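Local coordinates for protein glucose 1-dehydrogenase (Haloferax mediterranei, PDB 2VWP) that oxidises D-glucose to D-glucono-1,5-lactone, and several other aldoses likewise, passing hydride to NADP(+) or NAD(+) at a zinc-dependent active site, at residues A[250-255]-A[276-281]; A[258-263]-A[296-301]; A[201-206]-A[222-227]. One frame throughout, in Å; residues are numbered along the deposited sequence.

Contact 1 of 3, residues A[250-255]-A[276-281]; sequences TGFPKH and SDWAFE. With NDP (NADPH dihydro-nicotinamide-adenine-dinucleotide phosphate), chain B.
The ring of F280 offers one face to K254, whose NZ stands 3.9 Å from the ring centroid and only 4° off the normal, a cation-pi contact over the middle of the ring. K254 CG comes within 3.5 Å of F280 CZ, and the lysine chain then crosses the ring, putting CE and NZ above the same face. At the edge of F280, near its plane, lie W278 CG and P253 CB. The bend at the end of the lysine chain (chi4 62°) also brings K254 NZ within 3.2 Å of W278 CH2, at an oblique approach to the indole. W278 has F280 CD2 over one face, while P253 meets it at the rim: P253 CG is 3.6 Å from W278 CE3, and the two side chains cross at about a right angle. F252 and W278 meet obliquely, with planes at 53°. One face of F252 lies against the cofactor, where CD2 is 3.7 Å from NDP N6A.

These rings join the start of helix 253-262, in the Rossmann-type cofactor domain, to strand 279-283. An ST turn precedes the helix, with F252 N donating to T250 OG1; that hydroxyl also bonds H255 ND1 at 2.7 Å, fixing the imidazole, whose CE1 approaches the adenine at NDP C6A. A279, F280 and E281 pair antiparallel with a strand of the second subunit, and D277 forms a salt bridge with R289 of that subunit. P253 packs on G285 of the second subunit.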
# COMPACT_ATOMS: atom_id res chain seq x y z
N THR A 250 11.17 -12.65 -5.37
CA THR A 250 12.47 -13.27 -5.02
C THR A 250 12.41 -13.97 -3.68
O THR A 250 13.12 -14.96 -3.46
CB THR A 250 13.63 -12.23 -4.97
OG1 THR A 250 13.31 -11.18 -4.05
CG2 THR A 250 13.91 -11.63 -6.35
N GLY A 251 11.57 -13.47 -2.78
CA GLY A 251 11.59 -13.90 -1.39
C GLY A 251 12.81 -13.40 -0.63
O GLY A 251 13.15 -13.93 0.43
N PHE A 252 13.47 -12.37 -1.16
CA PHE A 252 14.67 -11.75 -0.55
C PHE A 252 14.27 -10.50 0.27
O PHE A 252 13.91 -9.48 -0.32
CB PHE A 252 15.62 -11.36 -1.69
CG PHE A 252 17.05 -11.09 -1.26
CD1 PHE A 252 17.81 -12.06 -0.61
CD2 PHE A 252 17.67 -9.88 -1.60
CE1 PHE A 252 19.14 -11.82 -0.24
CE2 PHE A 252 19.01 -9.62 -1.25
CZ PHE A 252 19.74 -10.59 -0.56
N PRO A 253 14.36 -10.55 1.62
CA PRO A 253 13.87 -9.44 2.44
C PRO A 253 14.43 -8.06 2.11
O PRO A 253 13.71 -7.06 2.23
CB PRO A 253 14.26 -9.85 3.87
CG PRO A 253 14.30 -11.34 3.81
CD PRO A 253 14.90 -11.64 2.46
N LYS A 254 15.69 -8.01 1.68
CA LYS A 254 16.31 -6.75 1.28
C LYS A 254 15.52 -6.07 0.17
O LYS A 254 15.45 -4.84 0.10
CB LYS A 254 17.77 -6.95 0.85
CG LYS A 254 18.72 -7.25 2.00
CD LYS A 254 20.17 -6.90 1.65
CE LYS A 254 21.05 -6.80 2.89
NZ LYS A 254 21.13 -8.10 3.62
N HIS A 255 14.92 -6.89 -0.71
CA HIS A 255 14.14 -6.35 -1.82
C HIS A 255 12.87 -5.63 -1.40
O HIS A 255 12.47 -4.67 -2.04
CB HIS A 255 13.83 -7.44 -2.84
CG HIS A 255 15.04 -7.91 -3.60
ND1 HIS A 255 15.10 -9.15 -4.20
CD2 HIS A 255 16.23 -7.32 -3.84
CE1 HIS A 255 16.27 -9.29 -4.79
NE2 HIS A 255 16.98 -8.20 -4.58
N SER A 276 11.76 -16.28 5.54
CA SER A 276 11.87 -16.55 6.97
C SER A 276 12.39 -15.29 7.65
O SER A 276 12.95 -14.42 6.98
CB SER A 276 12.86 -17.70 7.21
OG SER A 276 12.43 -18.91 6.61
N ASP A 277 12.22 -15.20 8.96
CA ASP A 277 12.82 -14.13 9.75
C ASP A 277 14.29 -13.93 9.38
O ASP A 277 15.01 -14.90 9.13
CB ASP A 277 12.70 -14.41 11.25
CG ASP A 277 11.26 -14.35 11.74
OD1 ASP A 277 10.36 -14.03 10.93
OD2 ASP A 277 11.03 -14.62 12.94
N TRP A 278 14.71 -12.67 9.32
CA TRP A 278 16.09 -12.32 9.03
C TRP A 278 16.30 -10.86 9.39
O TRP A 278 15.76 -9.97 8.74
CB TRP A 278 16.45 -12.58 7.55
CG TRP A 278 17.88 -12.26 7.19
CD1 TRP A 278 18.97 -12.28 8.02
CD2 TRP A 278 18.38 -11.88 5.89
NE1 TRP A 278 20.10 -11.93 7.34
CE2 TRP A 278 19.78 -11.68 6.03
CE3 TRP A 278 17.79 -11.70 4.64
CZ2 TRP A 278 20.59 -11.30 4.95
CZ3 TRP A 278 18.60 -11.32 3.57
CH2 TRP A 278 19.99 -11.13 3.73
N ALA A 279 17.08 -10.62 10.44
CA ALA A 279 17.38 -9.27 10.93
C ALA A 279 18.72 -8.74 10.44
O ALA A 279 19.72 -9.48 10.38
CB ALA A 279 17.31 -9.23 12.45
N PHE A 280 18.74 -7.46 10.06
CA PHE A 280 19.95 -6.76 9.63
C PHE A 280 19.73 -5.26 9.67
O PHE A 280 18.62 -4.79 9.95
CB PHE A 280 20.43 -7.20 8.23
CG PHE A 280 19.35 -7.19 7.18
CD1 PHE A 280 19.09 -6.04 6.43
CD2 PHE A 280 18.61 -8.35 6.92
CE1 PHE A 280 18.10 -6.05 5.44
CE2 PHE A 280 17.61 -8.36 5.94
CZ PHE A 280 17.36 -7.21 5.20
N GLU A 281 20.77 -4.50 9.37
CA GLU A 281 20.72 -3.05 9.50
C GLU A 281 19.97 -2.40 8.34
O GLU A 281 20.34 -2.54 7.17
CB GLU A 281 22.13 -2.45 9.64
CG GLU A 281 22.15 -1.14 10.43
CD GLU A 281 23.43 -0.33 10.22
OE1 GLU A 281 23.97 -0.32 9.08
OE2 GLU A 281 23.88 0.32 11.19
PA NDP B . 11.79 -19.08 -7.28
O1A NDP B . 11.92 -20.14 -8.31
O2A NDP B . 12.65 -19.33 -6.08
O5B NDP B . 12.16 -17.66 -7.93
C5B NDP B . 12.92 -16.74 -7.21
C4B NDP B . 13.99 -16.24 -8.15
O4B NDP B . 14.55 -15.10 -7.55
C3B NDP B . 15.11 -17.26 -8.37
O3B NDP B . 15.23 -17.57 -9.75
C2B NDP B . 16.34 -16.59 -7.78
O2B NDP B . 17.48 -16.68 -8.60
C1B NDP B . 15.93 -15.13 -7.73
N9A NDP B . 16.61 -14.41 -6.65
C8A NDP B . 16.60 -14.66 -5.29
N7A NDP B . 17.38 -13.72 -4.69
C5A NDP B . 17.88 -12.89 -5.65
C6A NDP B . 18.72 -11.78 -5.62
N6A NDP B . 19.34 -11.40 -4.50
N1A NDP B . 19.03 -11.15 -6.82
C2A NDP B . 18.53 -11.60 -8.02
N3A NDP B . 17.70 -12.68 -8.04
C4A NDP B . 17.39 -13.32 -6.88
O3 NDP B . 10.21 -18.97 -6.88
PN NDP B . 8.94 -18.47 -7.79
O1N NDP B . 9.31 -17.56 -8.90
O2N NDP B . 8.07 -19.63 -8.14
O5D NDP B . 8.25 -17.60 -6.60
C5D NDP B . 8.86 -16.39 -6.18
C4D NDP B . 8.63 -16.04 -4.70
O4D NDP B . 7.25 -15.78 -4.51
C3D NDP B . 9.03 -17.12 -3.69
O3D NDP B . 9.53 -16.53 -2.50
C2D NDP B . 7.72 -17.80 -3.36
O2D NDP B . 7.69 -18.28 -2.04
C1D NDP B . 6.73 -16.66 -3.53
N1N NDP B . 5.40 -17.09 -3.96
C2N NDP B . 4.35 -16.41 -3.41
C3N NDP B . 3.04 -16.57 -3.84
C7N NDP B . 1.96 -15.76 -3.16
O7N NDP B . 0.63 -16.11 -3.41
N7N NDP B . 2.27 -14.72 -2.36
C4N NDP B . 2.71 -17.56 -4.94
C5N NDP B . 3.95 -18.26 -5.47
C6N NDP B . 5.22 -18.00 -4.97
P2B NDP B . 18.52 -17.91 -8.51
O1X NDP B . 17.84 -19.21 -8.87
O2X NDP B . 19.03 -18.06 -7.08
O3X NDP B . 19.58 -17.48 -9.51

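Contact 2 of 3, residues A[258-263]-A[296-301]; sequences QSVQAL and KALVGS. With NDP (NADPH dihydro-nicotinamide-adenine-dinucleotide phosphate), chain B.
The cofactor-binding Rossmann domain contributes both parts of this contact, the C-terminal end of helix 253-262 and strand 297-300, the last strand of its parallel sheet within this chain. K296, just ahead of the strand, reaches the helix end with its chain extended beyond CG, which carries the ammonium to the last turn. There K296 NZ donates to V260 O at 2.6 Å, with a C=O...N angle of 174° that places the donor almost straight out from the oxygen. A second bond, from K296 NZ to L263 O at 2.8 Å, has a different geometry: the donor stands above the carbonyl plane, 47° out of it. Two carbonyl oxygens at the helix end thus hold one ammonium, and E290 adds a salt bridge to the same nitrogen. Negative potential from the helix C-terminus would be expected to reinforce this grip. The side chains of L263 and K296 run antiparallel alongside each other, and L263 CB lies 3.8 Å from K296 CE.

Further along the strand, L298 spreads its two methyls over the helix. Its CD1 lies 3.8 Å from V260 CG2, the side chains roughly perpendicular, while CD2 comes within 3.6 Å of S259 OG, a hydroxyl already bonded to A256 O. At the other end of the segment, S301 O accepts a 2.8 Å bond from NDP N7N of the carboxamide.

Helix 284-293 packs on V260, while I246 of strand 243-248 touches S259 and L263. Beside strand 267-271, to which it is hydrogen-bonded, strand 297-300 pairs antiparallel with a strand of the second subunit, continuing the sheet across the dimer.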
# COMPACT_ATOMS: atom_id res chain seq x y z
N GLN A 258 14.45 -2.24 -0.19
CA GLN A 258 15.06 -1.48 -1.28
C GLN A 258 14.12 -1.16 -2.42
O GLN A 258 14.38 -0.24 -3.18
CB GLN A 258 16.34 -2.16 -1.81
CG GLN A 258 17.50 -2.21 -0.81
CD GLN A 258 17.88 -0.84 -0.20
OE1 GLN A 258 17.82 0.21 -0.87
NE2 GLN A 258 18.28 -0.85 1.06
N SER A 259 13.02 -1.89 -2.56
CA SER A 259 12.08 -1.54 -3.64
C SER A 259 11.55 -0.10 -3.46
O SER A 259 11.32 0.61 -4.43
CB SER A 259 10.95 -2.56 -3.78
OG SER A 259 10.04 -2.42 -2.71
N VAL A 260 11.41 0.34 -2.21
CA VAL A 260 10.95 1.70 -1.89
C VAL A 260 11.86 2.75 -2.53
O VAL A 260 11.38 3.72 -3.13
CB VAL A 260 10.79 1.91 -0.35
CG1 VAL A 260 10.58 3.40 0.02
CG2 VAL A 260 9.64 1.05 0.18
N GLN A 261 13.18 2.54 -2.43
CA GLN A 261 14.16 3.43 -3.07
C GLN A 261 14.15 3.39 -4.60
O GLN A 261 14.35 4.42 -5.23
CB GLN A 261 15.58 3.15 -2.56
CG GLN A 261 15.80 3.26 -1.05
CD GLN A 261 15.22 4.53 -0.43
OE1 GLN A 261 14.49 4.47 0.57
NE2 GLN A 261 15.54 5.68 -1.01
N ALA A 262 13.94 2.21 -5.18
CA ALA A 262 13.94 2.06 -6.65
C ALA A 262 12.65 2.57 -7.30
O ALA A 262 12.62 2.86 -8.50
CB ALA A 262 14.20 0.60 -7.03
N LEU A 263 11.59 2.71 -6.50
CA LEU A 263 10.31 3.20 -7.00
C LEU A 263 10.33 4.65 -7.49
O LEU A 263 10.99 5.51 -6.89
CB LEU A 263 9.21 3.05 -5.94
CG LEU A 263 8.49 1.71 -5.74
CD1 LEU A 263 7.58 1.77 -4.49
CD2 LEU A 263 7.69 1.26 -7.01
N LYS A 296 4.25 6.76 -1.98
CA LYS A 296 4.45 5.39 -2.46
C LYS A 296 3.65 4.40 -1.64
O LYS A 296 3.24 4.71 -0.52
CB LYS A 296 5.94 5.01 -2.41
CG LYS A 296 6.78 5.86 -3.37
CD LYS A 296 8.27 5.66 -3.12
CE LYS A 296 9.09 6.40 -4.19
NZ LYS A 296 10.50 5.90 -4.17
N ALA A 297 3.43 3.22 -2.21
CA ALA A 297 2.75 2.11 -1.53
C ALA A 297 3.53 0.82 -1.63
O ALA A 297 4.28 0.59 -2.59
CB ALA A 297 1.34 1.90 -2.09
N LEU A 298 3.34 -0.01 -0.63
CA LEU A 298 3.73 -1.40 -0.66
C LEU A 298 2.50 -2.22 -0.34
O LEU A 298 1.78 -1.95 0.65
CB LEU A 298 4.82 -1.68 0.37
CG LEU A 298 6.24 -1.20 0.13
CD1 LEU A 298 7.12 -1.54 1.37
CD2 LEU A 298 6.84 -1.81 -1.16
N VAL A 299 2.23 -3.22 -1.19
CA VAL A 299 1.05 -4.04 -1.02
C VAL A 299 1.46 -5.50 -1.09
O VAL A 299 2.02 -5.94 -2.10
CB VAL A 299 -0.04 -3.70 -2.11
CG1 VAL A 299 -1.25 -4.57 -1.96
CG2 VAL A 299 -0.43 -2.23 -2.02
N GLY A 300 1.21 -6.25 -0.02
CA GLY A 300 1.48 -7.70 0.00
C GLY A 300 0.28 -8.46 -0.53
O GLY A 300 -0.85 -8.03 -0.36
N SER A 301 0.51 -9.60 -1.18
CA SER A 301 -0.58 -10.39 -1.75
C SER A 301 -0.26 -11.88 -1.69
O SER A 301 0.87 -12.30 -1.94
CB SER A 301 -0.85 -9.95 -3.20
OG SER A 301 -1.90 -10.70 -3.77
PA NDP B . 11.79 -19.08 -7.28
O1A NDP B . 11.92 -20.14 -8.31
O2A NDP B . 12.65 -19.33 -6.08
O5B NDP B . 12.16 -17.66 -7.93
C5B NDP B . 12.92 -16.74 -7.21
C4B NDP B . 13.99 -16.24 -8.15
O4B NDP B . 14.55 -15.10 -7.55
C3B NDP B . 15.11 -17.26 -8.37
O3B NDP B . 15.23 -17.57 -9.75
C2B NDP B . 16.34 -16.59 -7.78
O2B NDP B . 17.48 -16.68 -8.60
C1B NDP B . 15.93 -15.13 -7.73
N9A NDP B . 16.61 -14.41 -6.65
C8A NDP B . 16.60 -14.66 -5.29
N7A NDP B . 17.38 -13.72 -4.69
C5A NDP B . 17.88 -12.89 -5.65
C6A NDP B . 18.72 -11.78 -5.62
N6A NDP B . 19.34 -11.40 -4.50
N1A NDP B . 19.03 -11.15 -6.82
C2A NDP B . 18.53 -11.60 -8.02
N3A NDP B . 17.70 -12.68 -8.04
C4A NDP B . 17.39 -13.32 -6.88
O3 NDP B . 10.21 -18.97 -6.88
PN NDP B . 8.94 -18.47 -7.79
O1N NDP B . 9.31 -17.56 -8.90
O2N NDP B . 8.07 -19.63 -8.14
O5D NDP B . 8.25 -17.60 -6.60
C5D NDP B . 8.86 -16.39 -6.18
C4D NDP B . 8.63 -16.04 -4.70
O4D NDP B . 7.25 -15.78 -4.51
C3D NDP B . 9.03 -17.12 -3.69
O3D NDP B . 9.53 -16.53 -2.50
C2D NDP B . 7.72 -17.80 -3.36
O2D NDP B . 7.69 -18.28 -2.04
C1D NDP B . 6.73 -16.66 -3.53
N1N NDP B . 5.40 -17.09 -3.96
C2N NDP B . 4.35 -16.41 -3.41
C3N NDP B . 3.04 -16.57 -3.84
C7N NDP B . 1.96 -15.76 -3.16
O7N NDP B . 0.63 -16.11 -3.41
N7N NDP B . 2.27 -14.72 -2.36
C4N NDP B . 2.71 -17.56 -4.94
C5N NDP B . 3.95 -18.26 -5.47
C6N NDP B . 5.22 -18.00 -4.97
P2B NDP B . 18.52 -17.91 -8.51
O1X NDP B . 17.84 -19.21 -8.87
O2X NDP B . 19.03 -18.06 -7.08
O3X NDP B . 19.58 -17.48 -9.51

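Contact 3 of 3, residues A[201-206]-A[222-227]; sequences NLYCLG and DATYVD. With NDP (NADPH dihydro-nicotinamide-adenine-dinucleotide phosphate), chain B.
L202 O is gripped by two donors, T224 N at 2.9 Å and a water at 2.8 Å that also bonds T224 OG1. The N-H...O angle from T224 is 169°. With chi1 at -59°, T224 OG1 sits beside its own backbone N, on the side where it can share this water. A second water accepts from L202 N and donates to D222 O, bridging the two segments at the Schellman turn that ends helix 213-220.

From there the pairing is regular parallel sheet: C204 N bonds T224 O, V226 N bonds C204 O, and G206 N bonds V226 O. Strands 201-206 and 224-227 run with an angle of 30° between their directions, and with helix 213-220 form a beta-alpha-beta unit of the Rossmann fold. Strand 224-227 is the outermost strand of the sheet within this chain.

Y203, T224, L205 and V226 lie on one face of the sheet. Y203 and T224 point the same way side by side, with Y203 CD2 3.5 Å from T224 CB, while the phenol OH bonds E241. L205 CD1 meets V226 CG1 at 3.7 Å, and L205 CD2 reaches the adenine at NDP C2A, 3.6 Å away.

On the other face, Y225 has G206 CA at its ring edge, 3.8 Å from CE1. Its hydroxyl bonds the backbone N of R208, an NADP(+)-binding residue, and D227 forms a salt bridge with R229.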
# COMPACT_ATOMS: atom_id res chain seq x y z
N ASN A 201 8.75 0.42 -20.70
CA ASN A 201 10.01 -0.23 -20.41
C ASN A 201 9.84 -1.29 -19.32
O ASN A 201 9.29 -1.00 -18.26
CB ASN A 201 11.07 0.79 -20.00
CG ASN A 201 11.32 1.84 -21.09
OD1 ASN A 201 11.72 1.52 -22.20
ND2 ASN A 201 11.04 3.10 -20.77
N LEU A 202 10.32 -2.50 -19.60
CA LEU A 202 10.22 -3.63 -18.66
C LEU A 202 11.61 -4.10 -18.24
O LEU A 202 12.56 -4.10 -19.04
CB LEU A 202 9.42 -4.80 -19.26
CG LEU A 202 8.01 -4.55 -19.82
CD1 LEU A 202 7.54 -5.77 -20.61
CD2 LEU A 202 7.00 -4.20 -18.75
N TYR A 203 11.73 -4.48 -16.97
CA TYR A 203 12.99 -4.96 -16.41
C TYR A 203 12.70 -6.19 -15.56
O TYR A 203 11.63 -6.31 -14.97
CB TYR A 203 13.64 -3.87 -15.54
CG TYR A 203 13.85 -2.55 -16.23
CD1 TYR A 203 12.79 -1.65 -16.39
CD2 TYR A 203 15.11 -2.19 -16.72
CE1 TYR A 203 12.98 -0.42 -17.03
CE2 TYR A 203 15.31 -0.97 -17.36
CZ TYR A 203 14.25 -0.09 -17.51
OH TYR A 203 14.44 1.12 -18.15
N CYS A 204 13.67 -7.10 -15.48
CA CYS A 204 13.56 -8.27 -14.63
C CYS A 204 14.90 -8.57 -14.00
O CYS A 204 15.94 -8.66 -14.70
CB CYS A 204 13.04 -9.50 -15.42
SG CYS A 204 12.91 -11.03 -14.44
N LEU A 205 14.88 -8.74 -12.68
CA LEU A 205 16.06 -8.98 -11.88
C LEU A 205 16.34 -10.46 -11.68
O LEU A 205 15.45 -11.24 -11.36
CB LEU A 205 15.91 -8.29 -10.50
CG LEU A 205 17.16 -8.30 -9.60
CD1 LEU A 205 17.95 -7.02 -9.86
CD2 LEU A 205 16.80 -8.43 -8.12
N GLY A 206 17.60 -10.84 -11.91
CA GLY A 206 18.05 -12.20 -11.67
C GLY A 206 19.52 -12.14 -11.29
O GLY A 206 20.07 -11.05 -11.07
N ASP A 222 11.63 -8.37 -24.89
CA ASP A 222 12.06 -6.97 -25.06
C ASP A 222 12.25 -6.27 -23.71
O ASP A 222 12.12 -5.04 -23.62
CB ASP A 222 11.06 -6.19 -25.93
CG ASP A 222 11.68 -5.00 -26.61
OD1 ASP A 222 12.91 -5.05 -26.86
OD2 ASP A 222 10.94 -4.02 -26.89
N ALA A 223 12.54 -7.06 -22.68
CA ALA A 223 12.78 -6.55 -21.34
C ALA A 223 14.28 -6.51 -21.08
O ALA A 223 15.05 -7.23 -21.73
CB ALA A 223 12.07 -7.41 -20.29
N THR A 224 14.70 -5.70 -20.11
CA THR A 224 16.11 -5.63 -19.70
C THR A 224 16.40 -6.58 -18.56
O THR A 224 15.72 -6.54 -17.53
CB THR A 224 16.48 -4.21 -19.28
OG1 THR A 224 16.25 -3.31 -20.38
CG2 THR A 224 17.94 -4.12 -18.84
N TYR A 225 17.40 -7.44 -18.75
CA TYR A 225 17.89 -8.29 -17.68
C TYR A 225 18.80 -7.48 -16.75
O TYR A 225 19.76 -6.85 -17.21
CB TYR A 225 18.64 -9.52 -18.24
CG TYR A 225 19.41 -10.31 -17.19
CD1 TYR A 225 18.76 -10.89 -16.08
CD2 TYR A 225 20.80 -10.48 -17.29
CE1 TYR A 225 19.47 -11.61 -15.12
CE2 TYR A 225 21.52 -11.19 -16.33
CZ TYR A 225 20.85 -11.76 -15.25
OH TYR A 225 21.55 -12.48 -14.31
N VAL A 226 18.46 -7.47 -15.47
CA VAL A 226 19.24 -6.77 -14.46
C VAL A 226 19.87 -7.81 -13.55
O VAL A 226 19.18 -8.46 -12.75
CB VAL A 226 18.40 -5.73 -13.64
CG1 VAL A 226 19.30 -4.97 -12.65
CG2 VAL A 226 17.74 -4.75 -14.56
N ASP A 227 21.18 -8.01 -13.72
CA ASP A 227 21.95 -8.93 -12.91
C ASP A 227 22.22 -8.23 -11.59
O ASP A 227 22.95 -7.23 -11.55
CB ASP A 227 23.27 -9.29 -13.61
CG ASP A 227 24.06 -10.38 -12.88
OD1 ASP A 227 23.85 -10.61 -11.67
OD2 ASP A 227 24.90 -11.02 -13.54
PA NDP B . 11.79 -19.08 -7.28
O1A NDP B . 11.92 -20.14 -8.31
O2A NDP B . 12.65 -19.33 -6.08
O5B NDP B . 12.16 -17.66 -7.93
C5B NDP B . 12.92 -16.74 -7.21
C4B NDP B . 13.99 -16.24 -8.15
O4B NDP B . 14.55 -15.10 -7.55
C3B NDP B . 15.11 -17.26 -8.37
O3B NDP B . 15.23 -17.57 -9.75
C2B NDP B . 16.34 -16.59 -7.78
O2B NDP B . 17.48 -16.68 -8.60
C1B NDP B . 15.93 -15.13 -7.73
N9A NDP B . 16.61 -14.41 -6.65
C8A NDP B . 16.60 -14.66 -5.29
N7A NDP B . 17.38 -13.72 -4.69
C5A NDP B . 17.88 -12.89 -5.65
C6A NDP B . 18.72 -11.78 -5.62
N6A NDP B . 19.34 -11.40 -4.50
N1A NDP B . 19.03 -11.15 -6.82
C2A NDP B . 18.53 -11.60 -8.02
N3A NDP B . 17.70 -12.68 -8.04
C4A NDP B . 17.39 -13.32 -6.88
O3 NDP B . 10.21 -18.97 -6.88
PN NDP B . 8.94 -18.47 -7.79
O1N NDP B . 9.31 -17.56 -8.90
O2N NDP B . 8.07 -19.63 -8.14
O5D NDP B . 8.25 -17.60 -6.60
C5D NDP B . 8.86 -16.39 -6.18
C4D NDP B . 8.63 -16.04 -4.70
O4D NDP B . 7.25 -15.78 -4.51
C3D NDP B . 9.03 -17.12 -3.69
O3D NDP B . 9.53 -16.53 -2.50
C2D NDP B . 7.72 -17.80 -3.36
O2D NDP B . 7.69 -18.28 -2.04
C1D NDP B . 6.73 -16.66 -3.53
N1N NDP B . 5.40 -17.09 -3.96
C2N NDP B . 4.35 -16.41 -3.41
C3N NDP B . 3.04 -16.57 -3.84
C7N NDP B . 1.96 -15.76 -3.16
O7N NDP B . 0.63 -16.11 -3.41
N7N NDP B . 2.27 -14.72 -2.36
C4N NDP B . 2.71 -17.56 -4.94
C5N NDP B . 3.95 -18.26 -5.47
C6N NDP B . 5.22 -18.00 -4.97
P2B NDP B . 18.52 -17.91 -8.51
O1X NDP B . 17.84 -19.21 -8.87
O2X NDP B . 19.03 -18.06 -7.08
O3X NDP B . 19.58 -17.48 -9.51
O HOH W 1 10.88 -3.04 -22.29
O HOH W 2 13.78 -2.34 -20.85

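In the fold
All three contacts lie within the Rossmann-type cofactor domain and touch the same NADPH. Contact 3 closes before the other two open; contacts 1 and 2 then interleave along the chain, sharing helix 253-262, with centres 14 Å apart. The parallel sheet runs from strand 224-227 in contact 3 to strand 297-300 in contact 2, these being its outermost strands within the chain, and the two contacts stay about 9 Å apart at their nearest atoms. Contacts 1 and 3, with centres 22 Å apart, meet where H255 CE1 packs 3.5 Å from L205 CD2, beside the adenine. Contacts 1 and 2 also reach the second subunit, so helix 253-262 links cofactor site and dimer interface.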